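Local coordinates for regulator of nonsense transcripts 2 (Homo sapiens, PDB 4CEK), which acts as a core factor of nonsense-mediated mRNA decay, represented here by its second MIF4G domain, a helical module that probably serves as a scaffold, at residues G7-E12 with G261-R266; R15-N20 with L169-R174. All coordinates share one frame; numbering follows the deposited sequence.

Contact 1: residues G7-E12 with G261-R266; sequences GIWEDE and GRFLFR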
loop_
_atom_site.group_PDB
_atom_site.type_symbol
_atom_site.label_atom_id
_atom_site.label_comp_id
_atom_site.label_asym_id
_atom_site.label_seq_id
_atom_site.Cartn_x
_atom_site.Cartn_y
_atom_site.Cartn_z
ATOM N N GLY A 7 23.003 -0.084 5.108
ATOM C CA GLY A 7 22.018 1.009 5.328
ATOM C C GLY A 7 20.834 0.919 4.376
ATOM O O GLY A 7 20.918 1.367 3.225
ATOM N N ILE A 8 19.727 0.350 4.860
ATOM C CA ILE A 8 18.511 0.219 4.053
ATOM C C ILE A 8 17.780 1.546 3.871
ATOM O O ILE A 8 17.178 1.755 2.831
ATOM C CB ILE A 8 17.512 -0.815 4.624
ATOM C CG1 ILE A 8 18.134 -2.213 4.668
ATOM C CG2 ILE A 8 16.266 -0.865 3.757
ATOM C CD1 ILE A 8 17.289 -3.236 5.407
ATOM N N TRP A 9 17.827 2.432 4.867
ATOM C CA TRP A 9 17.042 3.690 4.832
ATOM C C TRP A 9 17.905 4.888 4.563
ATOM O O TRP A 9 19.099 4.865 4.857
ATOM C CB TRP A 9 16.274 3.866 6.150
ATOM C CG TRP A 9 15.562 2.605 6.555
ATOM C CD1 TRP A 9 15.994 1.638 7.457
ATOM C CD2 TRP A 9 14.289 2.095 6.019
ATOM N NE1 TRP A 9 15.095 0.605 7.534
ATOM C CE2 TRP A 9 14.048 0.817 6.689
ATOM C CE3 TRP A 9 13.370 2.557 5.085
ATOM C CZ2 TRP A 9 12.912 0.045 6.427
ATOM C CZ3 TRP A 9 12.225 1.785 4.831
ATOM C CH2 TRP A 9 12.007 0.558 5.487
ATOM N N GLU A 10 17.324 5.953 4.010
ATOM C CA GLU A 10 18.098 7.179 3.726
ATOM C C GLU A 10 18.407 7.945 5.007
ATOM O O GLU A 10 19.547 8.285 5.285
ATOM C CB GLU A 10 17.361 8.118 2.747
ATOM C CG GLU A 10 17.268 7.610 1.311
ATOM C CD GLU A 10 16.024 6.762 1.066
ATOM O OE1 GLU A 10 15.837 5.726 1.750
ATOM O OE2 GLU A 10 15.213 7.140 0.195
ATOM N N ASP A 11 17.360 8.190 5.782
ATOM C CA ASP A 11 17.384 9.107 6.904
ATOM C C ASP A 11 17.382 8.291 8.206
ATOM O O ASP A 11 17.560 7.072 8.199
ATOM C CB ASP A 11 16.125 9.987 6.805
ATOM C CG ASP A 11 16.373 11.434 7.162
ATOM O OD1 ASP A 11 17.334 11.723 7.908
ATOM O OD2 ASP A 11 15.577 12.287 6.709
ATOM N N GLU A 12 17.213 8.972 9.324
ATOM C CA GLU A 12 16.921 8.306 10.589
ATOM C C GLU A 12 15.427 8.378 10.867
ATOM O O GLU A 12 14.875 7.496 11.529
ATOM C CB GLU A 12 17.720 8.935 11.738
ATOM C CG GLU A 12 19.196 8.568 11.707
ATOM C CD GLU A 12 19.411 7.075 11.883
ATOM O OE1 GLU A 12 19.291 6.596 13.033
ATOM O OE2 GLU A 12 19.667 6.377 10.872
ATOM N N GLY A 261 11.469 0.097 -4.176
ATOM C CA GLY A 261 12.616 -0.522 -4.857
ATOM C C GLY A 261 13.906 -0.480 -4.048
ATOM O O GLY A 261 14.679 -1.437 -4.063
ATOM N N ARG A 262 14.172 0.609 -3.335
ATOM C CA ARG A 262 15.414 0.655 -2.570
ATOM C C ARG A 262 15.365 -0.291 -1.407
ATOM O O ARG A 262 16.362 -0.942 -1.118
ATOM C CB ARG A 262 15.748 2.061 -2.085
ATOM C CG ARG A 262 16.381 2.921 -3.162
ATOM C CD ARG A 262 16.179 4.390 -2.847
ATOM N NE ARG A 262 16.918 5.250 -3.756
ATOM C CZ ARG A 262 16.975 6.576 -3.665
ATOM N NH1 ARG A 262 16.330 7.224 -2.688
ATOM N NH2 ARG A 262 17.687 7.259 -4.558
ATOM N N PHE A 263 14.216 -0.362 -0.740
ATOM C CA PHE A 263 14.011 -1.337 0.335
ATOM C C PHE A 263 14.308 -2.737 -0.169
ATOM O O PHE A 263 15.057 -3.496 0.461
ATOM C CB PHE A 263 12.583 -1.222 0.896
ATOM C CG PHE A 263 12.249 -2.244 1.966
ATOM C CD1 PHE A 263 12.588 -2.024 3.281
ATOM C CD2 PHE A 263 11.543 -3.408 1.645
ATOM C CE1 PHE A 263 12.262 -2.966 4.272
ATOM C CE2 PHE A 263 11.224 -4.362 2.621
ATOM C CZ PHE A 263 11.579 -4.143 3.936
ATOM N N LEU A 264 13.785 -3.061 -1.344
ATOM C CA LEU A 264 14.014 -4.382 -1.913
ATOM C C LEU A 264 15.442 -4.601 -2.345
ATOM O O LEU A 264 16.009 -5.704 -2.151
ATOM C CB LEU A 264 13.108 -4.619 -3.093
ATOM C CG LEU A 264 11.587 -4.726 -2.854
ATOM C CD1 LEU A 264 10.895 -4.725 -4.212
ATOM C CD2 LEU A 264 11.168 -5.959 -2.036
ATOM N N PHE A 265 16.029 -3.578 -2.971
ATOM C CA PHE A 265 17.392 -3.702 -3.516
ATOM C C PHE A 265 18.395 -3.765 -2.357
ATOM O O PHE A 265 19.296 -4.555 -2.369
ATOM C CB PHE A 265 17.705 -2.549 -4.496
ATOM C CG PHE A 265 19.033 -2.671 -5.179
ATOM C CD1 PHE A 265 19.164 -3.415 -6.322
ATOM C CD2 PHE A 265 20.147 -2.040 -4.671
ATOM C CE1 PHE A 265 20.399 -3.545 -6.963
ATOM C CE2 PHE A 265 21.391 -2.152 -5.310
ATOM C CZ PHE A 265 21.514 -2.918 -6.456
ATOM N N ARG A 266 18.197 -2.964 -1.331
ATOM C CA ARG A 266 19.143 -2.918 -0.224
ATOM C C ARG A 266 19.053 -4.107 0.759
ATOM O O ARG A 266 20.050 -4.514 1.349
ATOM C CB ARG A 266 19.007 -1.576 0.495
ATOM C CG ARG A 266 19.474 -0.440 -0.393
ATOM C CD ARG A 266 19.181 0.917 0.189
ATOM N NE ARG A 266 19.580 1.959 -0.757
ATOM C CZ ARG A 266 19.376 3.272 -0.600
ATOM N NH1 ARG A 266 18.753 3.750 0.479
ATOM N NH2 ARG A 266 19.784 4.109 -1.547
#
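A first torsion of 177° swings the F263 ring away from its own backbone N and out of the last turns of helix 247-266 to W9. The two side chains run alongside each other: CH2 of W9 comes to 3.4 Å from CD1 of F263, and the ring planes meet obliquely at 40°. I8 fills in next to them, its CG2 resting over the centre of the indole face while also touching CD1 of F263 at 3.9 Å.

The polar half is looser. E10, bent at chi2, turns its carboxylate back to the helix, where OE2 makes a salt bridge to NH1 of R262 at 3.1 Å, from the edge of the guanidinium but with poor hydrogen-bond geometry. OE1 lies 3.7 Å from NH1 of R266, a long second bridge. That same NH1 points almost straight (168°) at I8 O, though the bond is weak at 3.5 Å. R262 is further fixed by Y304, which accepts from NE through its carbonyl. Together E10, R262 and R266 form a salt-bridge network at the protein surface, joining the loop ahead of helix 13-19 to the end of a helix of the all-helical MIF4G domain.

Contact 2: residues R15-N20 with L169-R174; sequences RNFYEN and LPFYAR
R174 sends its guanidinium across to the C-terminal end of helix 13-19 and gives hydrogen bonds to three backbone carbonyls, those of N16 and F17 in the last helical turn and that of N20 just beyond it. NH1 donates to F17 O at 2.7 Å, lying in the guanidinium plane although the donor stands above the carbonyl plane, and to N16 O at 3.2 Å, met on a lone pair, and more weakly to N20 O. NH2 donates to N20 O at 2.9 Å. N16 O also accepts the backbone N of N20, so it serves the last helical turn and the arginine at once. N20 O has a further weak bond from R131. The chain of R174 departs from extended at chi3 (147°), and a chi4 of 88° turns the guanidinium to these oxygens; D135 also forms a salt bridge with NH2.

Further back along the side chain, CD of R174 sits over one face of the F17 ring, 4.1 Å from its centroid, a CH-pi contact. The ring's CE2 edge meets P170, at 3.5 Å from P170 O and 3.8 Å from P170 CB. F171 crosses F17 at about a right angle, with CE1 to CE1 3.5 Å. Y18 brings its hydroxyl close to P170, but its hydrogen bond goes to E222.

A leucine in place of R174 would probably cost F17 O and N20 O their arginine donor and D135 this salt bridge. The axes of 15-19 and 169-174 make 46°. What results is helix C-terminal capping by a side chain: an arginine from helix 169-179 of the MIF4G domain holds carbonyls of the last turn of the short N-terminal helix and of N20 just after it.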
loop_
_atom_site.group_PDB
_atom_site.type_symbol
_atom_site.label_atom_id
_atom_site.label_comp_id
_atom_site.label_asym_id
_atom_site.label_seq_id
_atom_site.Cartn_x
_atom_site.Cartn_y
_atom_site.Cartn_z
ATOM N N ARG A 15 14.070 5.237 9.101
ATOM C CA ARG A 15 14.314 4.079 9.943
ATOM C C ARG A 15 13.269 4.013 11.066
ATOM O O ARG A 15 12.779 2.947 11.373
ATOM C CB ARG A 15 15.735 4.096 10.513
ATOM C CG ARG A 15 16.378 2.725 10.615
ATOM C CD ARG A 15 16.655 2.287 12.034
ATOM N NE ARG A 15 17.856 2.923 12.588
ATOM C CZ ARG A 15 17.879 3.868 13.541
ATOM N NH1 ARG A 15 16.758 4.343 14.096
ATOM N NH2 ARG A 15 19.055 4.351 13.950
ATOM N N ASN A 16 12.903 5.155 11.646
ATOM C CA ASN A 16 11.969 5.166 12.774
ATOM C C ASN A 16 10.519 5.079 12.316
ATOM O O ASN A 16 9.665 4.509 12.999
ATOM C CB ASN A 16 12.174 6.421 13.643
ATOM C CG ASN A 16 13.518 6.423 14.381
ATOM O OD1 ASN A 16 14.233 7.426 14.386
ATOM N ND2 ASN A 16 13.858 5.310 15.001
ATOM N N PHE A 17 10.236 5.646 11.157
ATOM C CA PHE A 17 8.883 5.623 10.656
ATOM C C PHE A 17 8.489 4.186 10.267
ATOM O O PHE A 17 7.326 3.801 10.425
ATOM C CB PHE A 17 8.719 6.582 9.478
ATOM C CG PHE A 17 7.296 6.737 9.028
ATOM C CD1 PHE A 17 6.458 7.626 9.660
ATOM C CD2 PHE A 17 6.789 5.962 7.994
ATOM C CE1 PHE A 17 5.139 7.764 9.261
ATOM C CE2 PHE A 17 5.484 6.113 7.579
ATOM C CZ PHE A 17 4.658 7.006 8.216
ATOM N N TYR A 18 9.463 3.393 9.816
ATOM C CA TYR A 18 9.182 2.080 9.251
ATOM C C TYR A 18 9.502 0.962 10.215
ATOM O O TYR A 18 8.941 -0.097 10.078
ATOM C CB TYR A 18 9.904 1.881 7.892
ATOM C CG TYR A 18 9.269 2.710 6.805
ATOM C CD1 TYR A 18 8.007 2.377 6.319
ATOM C CD2 TYR A 18 9.882 3.859 6.311
ATOM C CE1 TYR A 18 7.383 3.143 5.356
ATOM C CE2 TYR A 18 9.256 4.639 5.336
ATOM C CZ TYR A 18 8.006 4.273 4.870
ATOM O OH TYR A 18 7.351 5.002 3.911
ATOM N N GLU A 19 10.370 1.202 11.196
ATOM C CA GLU A 19 10.830 0.159 12.096
ATOM C C GLU A 19 10.481 0.353 13.566
ATOM O O GLU A 19 10.488 -0.623 14.306
ATOM C CB GLU A 19 12.341 0.005 11.989
ATOM C CG GLU A 19 12.840 -0.111 10.561
ATOM C CD GLU A 19 14.187 -0.796 10.464
ATOM O OE1 GLU A 19 14.886 -0.919 11.486
ATOM O OE2 GLU A 19 14.554 -1.218 9.346
ATOM N N ASN A 20 10.212 1.582 14.007
ATOM C CA ASN A 20 9.898 1.819 15.429
ATOM C C ASN A 20 8.434 2.106 15.641
ATOM O O ASN A 20 7.963 3.253 15.564
ATOM C CB ASN A 20 10.781 2.925 16.021
ATOM C CG ASN A 20 12.214 2.460 16.195
ATOM O OD1 ASN A 20 13.159 3.124 15.768
ATOM N ND2 ASN A 20 12.376 1.271 16.773
ATOM N N LEU A 169 -1.055 7.369 2.362
ATOM C CA LEU A 169 -0.633 5.966 2.249
ATOM C C LEU A 169 0.395 5.521 3.258
ATOM O O LEU A 169 0.309 4.407 3.753
ATOM C CB LEU A 169 -0.104 5.671 0.839
ATOM C CG LEU A 169 -1.144 5.864 -0.262
ATOM C CD1 LEU A 169 -0.567 5.551 -1.642
ATOM C CD2 LEU A 169 -2.387 5.075 0.053
ATOM N N PRO A 170 1.429 6.341 3.527
ATOM C CA PRO A 170 2.436 5.838 4.482
ATOM C C PRO A 170 1.881 5.724 5.909
ATOM O O PRO A 170 2.328 4.869 6.696
ATOM C CB PRO A 170 3.535 6.924 4.466
ATOM C CG PRO A 170 3.314 7.687 3.211
ATOM C CD PRO A 170 1.868 7.572 2.847
ATOM N N PHE A 171 0.955 6.618 6.247
ATOM C CA PHE A 171 0.380 6.639 7.597
ATOM C C PHE A 171 -0.595 5.449 7.720
ATOM O O PHE A 171 -0.509 4.635 8.681
ATOM C CB PHE A 171 -0.233 8.022 7.877
ATOM C CG PHE A 171 0.784 9.148 7.748
ATOM C CD1 PHE A 171 1.866 9.232 8.621
ATOM C CD2 PHE A 171 0.702 10.081 6.703
ATOM C CE1 PHE A 171 2.850 10.222 8.461
ATOM C CE2 PHE A 171 1.675 11.077 6.542
ATOM C CZ PHE A 171 2.739 11.151 7.424
ATOM N N TYR A 172 -1.456 5.310 6.710
ATOM C CA TYR A 172 -2.329 4.167 6.621
ATOM C C TYR A 172 -1.590 2.837 6.698
ATOM O O TYR A 172 -2.016 1.940 7.416
ATOM C CB TYR A 172 -3.188 4.264 5.395
ATOM C CG TYR A 172 -4.309 5.261 5.544
ATOM C CD1 TYR A 172 -4.333 6.207 6.590
ATOM C CD2 TYR A 172 -5.355 5.271 4.638
ATOM C CE1 TYR A 172 -5.386 7.111 6.718
ATOM C CE2 TYR A 172 -6.400 6.164 4.750
ATOM C CZ TYR A 172 -6.428 7.081 5.786
ATOM O OH TYR A 172 -7.507 7.957 5.852
ATOM N N ALA A 173 -0.451 2.723 6.046
ATOM C CA ALA A 173 0.364 1.531 6.219
ATOM C C ALA A 173 0.898 1.386 7.647
ATOM O O ALA A 173 1.029 0.268 8.154
ATOM C CB ALA A 173 1.517 1.497 5.214
ATOM N N ARG A 174 1.294 2.491 8.273
ATOM C CA ARG A 174 1.811 2.430 9.657
ATOM C C ARG A 174 0.730 1.911 10.631
ATOM O O ARG A 174 1.002 1.051 11.460
ATOM C CB ARG A 174 2.325 3.793 10.143
ATOM C CG ARG A 174 3.368 3.664 11.259
ATOM C CD ARG A 174 3.902 5.012 11.696
ATOM N NE ARG A 174 4.248 5.057 13.125
ATOM C CZ ARG A 174 5.419 4.724 13.665
ATOM N NH1 ARG A 174 6.429 4.309 12.918
ATOM N NH2 ARG A 174 5.592 4.814 14.981
#

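How the contacts relate
The centres of the two contacts lie 14 Å apart, and both use the N-terminal region: residues 7-12 in the loop, then 15-20 on helix 13-19. Contact 2 is nested within the chain loop closed by contact 1, since 169-174 comes well before 261-266. They meet directly through W9, whose NE1 probably hydrogen-bonds OE2 of E19 at 2.6 Å, while its ring packs on R15 and Y18. The N-terminal segment thus runs across the helical domain, touching helix 247-266, third from last in the chain, and helix 169-179 in its earlier part, and ties together helices distant in sequence.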